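Local coordinates for protein thrombomodulin (Homo sapiens, PDB 1DX5) that acts as an endothelial cofactor for thrombin in protein C activation, here as the fragment of its fourth to sixth EGF-like domains, at residues E[99-104]-E[112-117]; E[42-47]-E[64-69]. All coordinates share one frame; numbering follows the deposited sequence.

In the fold
The two contacts follow one another along the chain and lie in different EGF-like domains. Contact 2 (42-47 with 64-69) belongs to the fifth domain, its centre about 4 Å from the centre of the chain, and packs the residues that enter from the fourth domain against a loop of the fifth. Contact 1 (99-104 with 112-117) is the C-terminal hairpin of the sixth, calcium-binding domain. The centres of contacts 1 and 2 are about 19 Å apart. The nearest atoms of contacts 1 and 2 are about 5 Å apart, without touching. The calcium ion lies close to both: Thr99 of contact 1 binds it through its carbonyl oxygen, and the Tyr69 side chain of contact 2 comes within about 7 Å.

Contact 1 of 2, residues E[99-104]-E[112-117]; sequences TFECIC and GQIGTD. Unlike the reference sequence in segment 112-117: Gly112 (reference Arg), Gln113 (reference His). With CA (calcium ion), chain N.
Strands 100-103 and 112-114 run antiparallel, their axes 4.5 Å apart at an angle of 148°, with Cys102 and Gln113 as the hydrogen-bonded pair: Cys102 N reaches Gln113 O at 2.7 Å, and Gln113 N returns to Cys102 O. Gly115 N adds a third bond, to Phe100 O at 2.8 Å. At Gly115, phi is positive and the chain turns past the Phe100 ring; chi1 of 63° sets the phenylalanine CG between the backbone N and the carbonyl carbon and lays the ring alongside Gly115. The CA of Gly115 stands over one ring face in a CH-pi contact, 3.9 Å from the centroid. This is the C-terminal hairpin of a calcium-binding EGF-like domain, joined to strand 92-95 along the other edge of 100-103. Its Cys102 is disulfide-bonded to Cys89, and its CB packs 3.2 Å from Thr116 O. On the face shared by Glu101 and Ile114, the extended glutamate brings CG to 3.9 Å from Ile114 CD1. Nearer the calcium ion, the OG1 of Thr99 touches Gly115 CA at 3.2 Å, while the Thr99 carbonyl O binds the metal, whose other protein ligands are Asp79, Ile80, Glu82, Asn95 and Leu96.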
loop_
_atom_site.group_PDB
_atom_site.type_symbol
_atom_site.label_atom_id
_atom_site.label_comp_id
_atom_site.label_asym_id
_atom_site.label_seq_id
_atom_site.Cartn_x
_atom_site.Cartn_y
_atom_site.Cartn_z
ATOM N N THR E 99 -4.951 7.092 21.274
ATOM C CA THR E 99 -3.503 7.189 21.472
ATOM C C THR E 99 -3.048 6.034 22.379
ATOM O O THR E 99 -3.675 4.976 22.399
ATOM C CB THR E 99 -3.098 8.584 22.039
ATOM O OG1 THR E 99 -1.678 8.646 22.206
ATOM C CG2 THR E 99 -3.795 8.877 23.373
ATOM N N PHE E 100 -1.945 6.213 23.090
ATOM C CA PHE E 100 -1.441 5.173 23.983
ATOM C C PHE E 100 -0.523 5.796 25.026
ATOM O O PHE E 100 -0.010 6.903 24.832
ATOM C CB PHE E 100 -0.661 4.111 23.188
ATOM C CG PHE E 100 0.580 4.653 22.495
ATOM C CD1 PHE E 100 0.486 5.261 21.238
ATOM C CD2 PHE E 100 1.832 4.567 23.109
ATOM C CE1 PHE E 100 1.616 5.772 20.605
ATOM C CE2 PHE E 100 2.974 5.074 22.490
ATOM C CZ PHE E 100 2.869 5.679 21.234
ATOM N N GLU E 101 -0.358 5.109 26.154
ATOM C CA GLU E 101 0.548 5.587 27.200
ATOM C C GLU E 101 1.791 4.694 27.219
ATOM O O GLU E 101 1.696 3.466 27.272
ATOM C CB GLU E 101 -0.104 5.569 28.572
ATOM C CG GLU E 101 0.750 6.279 29.609
ATOM C CD GLU E 101 0.341 5.907 31.107
ATOM O OE1 GLU E 101 -0.416 4.933 31.299
ATOM O OE2 GLU E 101 0.802 6.600 32.033
ATOM N N CYS E 102 2.957 5.322 27.142
ATOM C CA CYS E 102 4.207 4.587 27.132
ATOM C C CYS E 102 5.002 4.957 28.374
ATOM O O CYS E 102 5.275 6.132 28.624
ATOM C CB CYS E 102 4.997 4.922 25.860
ATOM S SG CYS E 102 6.475 3.898 25.565
ATOM N N ILE E 103 5.261 3.957 29.210
ATOM C CA ILE E 103 6.039 4.168 30.422
ATOM C C ILE E 103 7.500 3.869 30.100
ATOM O O ILE E 103 7.826 2.793 29.573
ATOM C CB ILE E 103 5.563 3.275 31.607
ATOM C CG1 ILE E 103 4.227 3.782 32.175
ATOM C CG2 ILE E 103 6.586 3.318 32.725
ATOM C CD1 ILE E 103 3.029 3.446 31.359
ATOM N N CYS E 104 8.368 4.834 30.388
ATOM C CA CYS E 104 9.794 4.671 30.123
ATOM C C CYS E 104 10.641 4.830 31.380
ATOM O O CYS E 104 10.339 5.661 32.239
ATOM C CB CYS E 104 10.236 5.663 29.050
ATOM S SG CYS E 104 9.234 5.540 27.533
ATOM N N GLY E 112 5.506 8.670 32.446
ATOM C CA GLY E 112 4.369 8.231 31.662
ATOM C C GLY E 112 4.185 9.166 30.486
ATOM O O GLY E 112 3.745 10.295 30.662
ATOM N N GLN E 113 4.561 8.717 29.293
ATOM C CA GLN E 113 4.426 9.530 28.083
ATOM C C GLN E 113 3.158 9.170 27.312
ATOM O O GLN E 113 2.796 8.003 27.212
ATOM C CB GLN E 113 5.614 9.304 27.148
ATOM C CG GLN E 113 6.977 9.408 27.785
ATOM C CD GLN E 113 8.133 8.966 26.764
ATOM O OE1 GLN E 113 8.768 9.881 26.249
ATOM N NE2 GLN E 113 8.316 7.685 26.485
ATOM N N ILE E 114 2.513 10.178 26.742
ATOM C CA ILE E 114 1.310 9.975 25.949
ATOM C C ILE E 114 1.597 10.104 24.451
ATOM O O ILE E 114 2.071 11.145 23.990
ATOM C CB ILE E 114 0.177 10.959 26.360
ATOM C CG1 ILE E 114 -0.625 10.404 27.541
ATOM C CG2 ILE E 114 -0.817 11.142 25.219
ATOM C CD1 ILE E 114 0.159 10.015 28.721
ATOM N N GLY E 115 1.330 9.032 23.706
ATOM C CA GLY E 115 1.515 9.051 22.266
ATOM C C GLY E 115 2.925 9.021 21.709
ATOM O O GLY E 115 3.095 9.084 20.496
ATOM N N THR E 116 3.932 8.932 22.575
ATOM C CA THR E 116 5.323 8.889 22.126
ATOM C C THR E 116 6.090 7.715 22.723
ATOM O O THR E 116 5.722 7.171 23.765
ATOM C CB THR E 116 6.093 10.194 22.450
ATOM O OG1 THR E 116 5.967 10.494 23.842
ATOM C CG2 THR E 116 5.545 11.355 21.641
ATOM N N ASP E 117 7.170 7.342 22.047
ATOM C CA ASP E 117 8.023 6.242 22.469
ATOM C C ASP E 117 9.114 6.749 23.417
ATOM O O ASP E 117 9.208 7.945 23.685
ATOM C CB ASP E 117 8.655 5.600 21.227
ATOM C CG ASP E 117 9.293 4.165 21.522
ATOM O OD1 ASP E 117 9.233 3.702 22.677
ATOM O OD2 ASP E 117 9.814 3.548 20.574
HETATM CA CA CA N . -5.053 3.261 20.738
HETATM O O HOH W 1 -4.847 5.046 19.112
#

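Contact 2 of 2, residues E[42-47]-E[64-69]; sequences CQMFCN and ECPEGY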
loop_
_atom_site.group_PDB
_atom_site.type_symbol
_atom_site.label_atom_id
_atom_site.label_comp_id
_atom_site.label_asym_id
_atom_site.label_seq_id
_atom_site.Cartn_x
_atom_site.Cartn_y
_atom_site.Cartn_z
ATOM N N CYS E 42 -14.343 22.492 12.753
ATOM C CA CYS E 42 -14.603 21.271 13.497
ATOM C C CYS E 42 -13.935 20.012 12.943
ATOM O O CYS E 42 -13.776 19.851 11.724
ATOM C CB CYS E 42 -16.105 21.013 13.516
ATOM S SG CYS E 42 -17.057 22.379 14.218
ATOM N N GLN E 43 -13.586 19.109 13.853
ATOM C CA GLN E 43 -12.992 17.832 13.494
ATOM C C GLN E 43 -13.495 16.801 14.490
ATOM O O GLN E 43 -13.652 17.076 15.675
ATOM C CB GLN E 43 -11.452 17.878 13.487
ATOM C CG GLN E 43 -10.832 18.174 14.843
ATOM C CD GLN E 43 -9.234 18.256 14.795
ATOM O OE1 GLN E 43 -8.717 18.115 13.681
ATOM N NE2 GLN E 43 -8.553 18.485 15.911
ATOM N N MET E 44 -13.757 15.611 13.977
ATOM C CA MET E 44 -14.253 14.474 14.743
ATOM C C MET E 44 -13.306 13.988 15.851
ATOM O O MET E 44 -12.085 14.076 15.726
ATOM C CB MET E 44 -14.487 13.316 13.757
ATOM C CG MET E 44 -14.895 12.006 14.381
ATOM S SD MET E 44 -14.706 10.616 13.255
ATOM C CE MET E 44 -14.959 9.300 14.388
ATOM N N PHE E 45 -13.892 13.456 16.920
ATOM C CA PHE E 45 -13.125 12.868 18.011
ATOM C C PHE E 45 -13.808 11.555 18.383
ATOM O O PHE E 45 -14.941 11.308 17.977
ATOM C CB PHE E 45 -12.980 13.823 19.226
ATOM C CG PHE E 45 -14.248 14.012 20.053
ATOM C CD1 PHE E 45 -14.707 13.011 20.910
ATOM C CD2 PHE E 45 -14.941 15.212 20.014
ATOM C CE1 PHE E 45 -15.831 13.203 21.708
ATOM C CE2 PHE E 45 -16.069 15.417 20.810
ATOM C CZ PHE E 45 -16.515 14.409 21.659
ATOM N N CYS E 46 -13.087 10.675 19.069
ATOM C CA CYS E 46 -13.653 9.405 19.519
ATOM C C CYS E 46 -12.894 8.969 20.771
ATOM O O CYS E 46 -11.680 9.090 20.829
ATOM C CB CYS E 46 -13.542 8.325 18.431
ATOM S SG CYS E 46 -14.438 6.758 18.793
ATOM N N ASN E 47 -13.616 8.511 21.789
ATOM C CA ASN E 47 -12.975 8.061 23.026
ATOM C C ASN E 47 -13.368 6.630 23.368
ATOM O O ASN E 47 -13.225 6.203 24.507
ATOM C CB ASN E 47 -13.340 8.972 24.195
ATOM C CG ASN E 47 -12.949 10.496 23.934
ATOM O OD1 ASN E 47 -11.748 10.736 23.841
ATOM N ND2 ASN E 47 -13.896 11.406 23.854
ATOM N N GLU E 64 -13.116 10.517 7.107
ATOM C CA GLU E 64 -12.037 10.956 7.998
ATOM C C GLU E 64 -12.169 10.263 9.353
ATOM O O GLU E 64 -13.262 9.927 9.794
ATOM C CB GLU E 64 -12.109 12.471 8.251
ATOM C CG GLU E 64 -12.221 13.351 7.017
ATOM C CD GLU E 64 -10.901 13.337 6.100
ATOM O OE1 GLU E 64 -9.776 13.238 6.647
ATOM O OE2 GLU E 64 -11.051 13.434 4.863
ATOM N N CYS E 65 -11.039 10.059 10.013
ATOM C CA CYS E 65 -11.003 9.446 11.335
ATOM C C CYS E 65 -10.025 10.248 12.146
ATOM O O CYS E 65 -9.083 10.805 11.587
ATOM C CB CYS E 65 -10.475 8.008 11.282
ATOM S SG CYS E 65 -11.632 6.784 10.638
ATOM N N PRO E 66 -10.233 10.332 13.477
ATOM C CA PRO E 66 -9.286 11.096 14.298
ATOM C C PRO E 66 -7.953 10.352 14.384
ATOM O O PRO E 66 -7.850 9.208 13.940
ATOM C CB PRO E 66 -9.986 11.178 15.655
ATOM C CG PRO E 66 -10.910 10.023 15.666
ATOM C CD PRO E 66 -11.415 9.930 14.263
ATOM N N GLU E 67 -6.917 11.028 14.869
ATOM C CA GLU E 67 -5.604 10.401 15.009
ATOM C C GLU E 67 -5.756 9.201 15.949
ATOM O O GLU E 67 -6.522 9.271 16.921
ATOM C CB GLU E 67 -4.614 11.395 15.614
ATOM C CG GLU E 67 -4.348 12.625 14.758
ATOM N N GLY E 68 -5.047 8.110 15.653
ATOM C CA GLY E 68 -5.119 6.920 16.490
ATOM C C GLY E 68 -6.243 5.971 16.114
ATOM O O GLY E 68 -6.421 4.926 16.746
ATOM N N TYR E 69 -7.031 6.355 15.113
ATOM C CA TYR E 69 -8.144 5.536 14.637
ATOM C C TYR E 69 -7.942 5.230 13.162
ATOM O O TYR E 69 -7.264 5.962 12.465
ATOM C CB TYR E 69 -9.486 6.258 14.839
ATOM C CG TYR E 69 -9.967 6.263 16.263
ATOM C CD1 TYR E 69 -9.522 7.218 17.169
ATOM C CD2 TYR E 69 -10.850 5.283 16.718
ATOM C CE1 TYR E 69 -9.945 7.198 18.499
ATOM C CE2 TYR E 69 -11.279 5.251 18.040
ATOM C CZ TYR E 69 -10.819 6.209 18.920
ATOM O OH TYR E 69 -11.225 6.170 20.217
#
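The ring of Tyr69 takes Cys46 over one face, with Cys46 CB 3.9 Å from the ring centroid in a CH-pi contact, offset toward the rim near CZ. With Cys46 SG anti to the backbone N (chi1 -172°), the sulfur lies obliquely beside the same ring, nearest CE2 and OH, a sulfur-aromatic contact at 4.2 Å from SG to the centroid. At the far end of the tyrosine, OH comes within 3.0 Å of Cys46 O, but its hydrogen bond is made to Gln48 O, one residue beyond segment 42-47. The phenol is therefore held both through its face and through its polar end. These residues belong to the fifth EGF-like domain, a small fold built around disulfides: Cys46 pairs with Cys51 and Cys65 with Cys77. Segment 42-47 leads in from the Cys28-Cys42 disulfide and lies across the loop that joins strands 63-64 and 69-72.

That loop contains a type II beta turn from Pro66 to Tyr69, with Gly68 at positive phi and Tyr69 N bonded back to Pro66 O. The turn places the proline ring and the tyrosine ring next to each other, both facing segment 42-47. Pro66 directs CG at Cys46, 4.2 Å from its CB, and CB at the carbonyl oxygen of Met44. Met44 itself also touches Phe32, Cys51 and Cys77. A chi1 of 175° carries its side chain straight out, and it stays extended to CE as it runs obliquely past the proline. Its SD meets Pro66 CD at 3.5 Å, and the terminal CE reaches that same CD carbon at 3.6 Å.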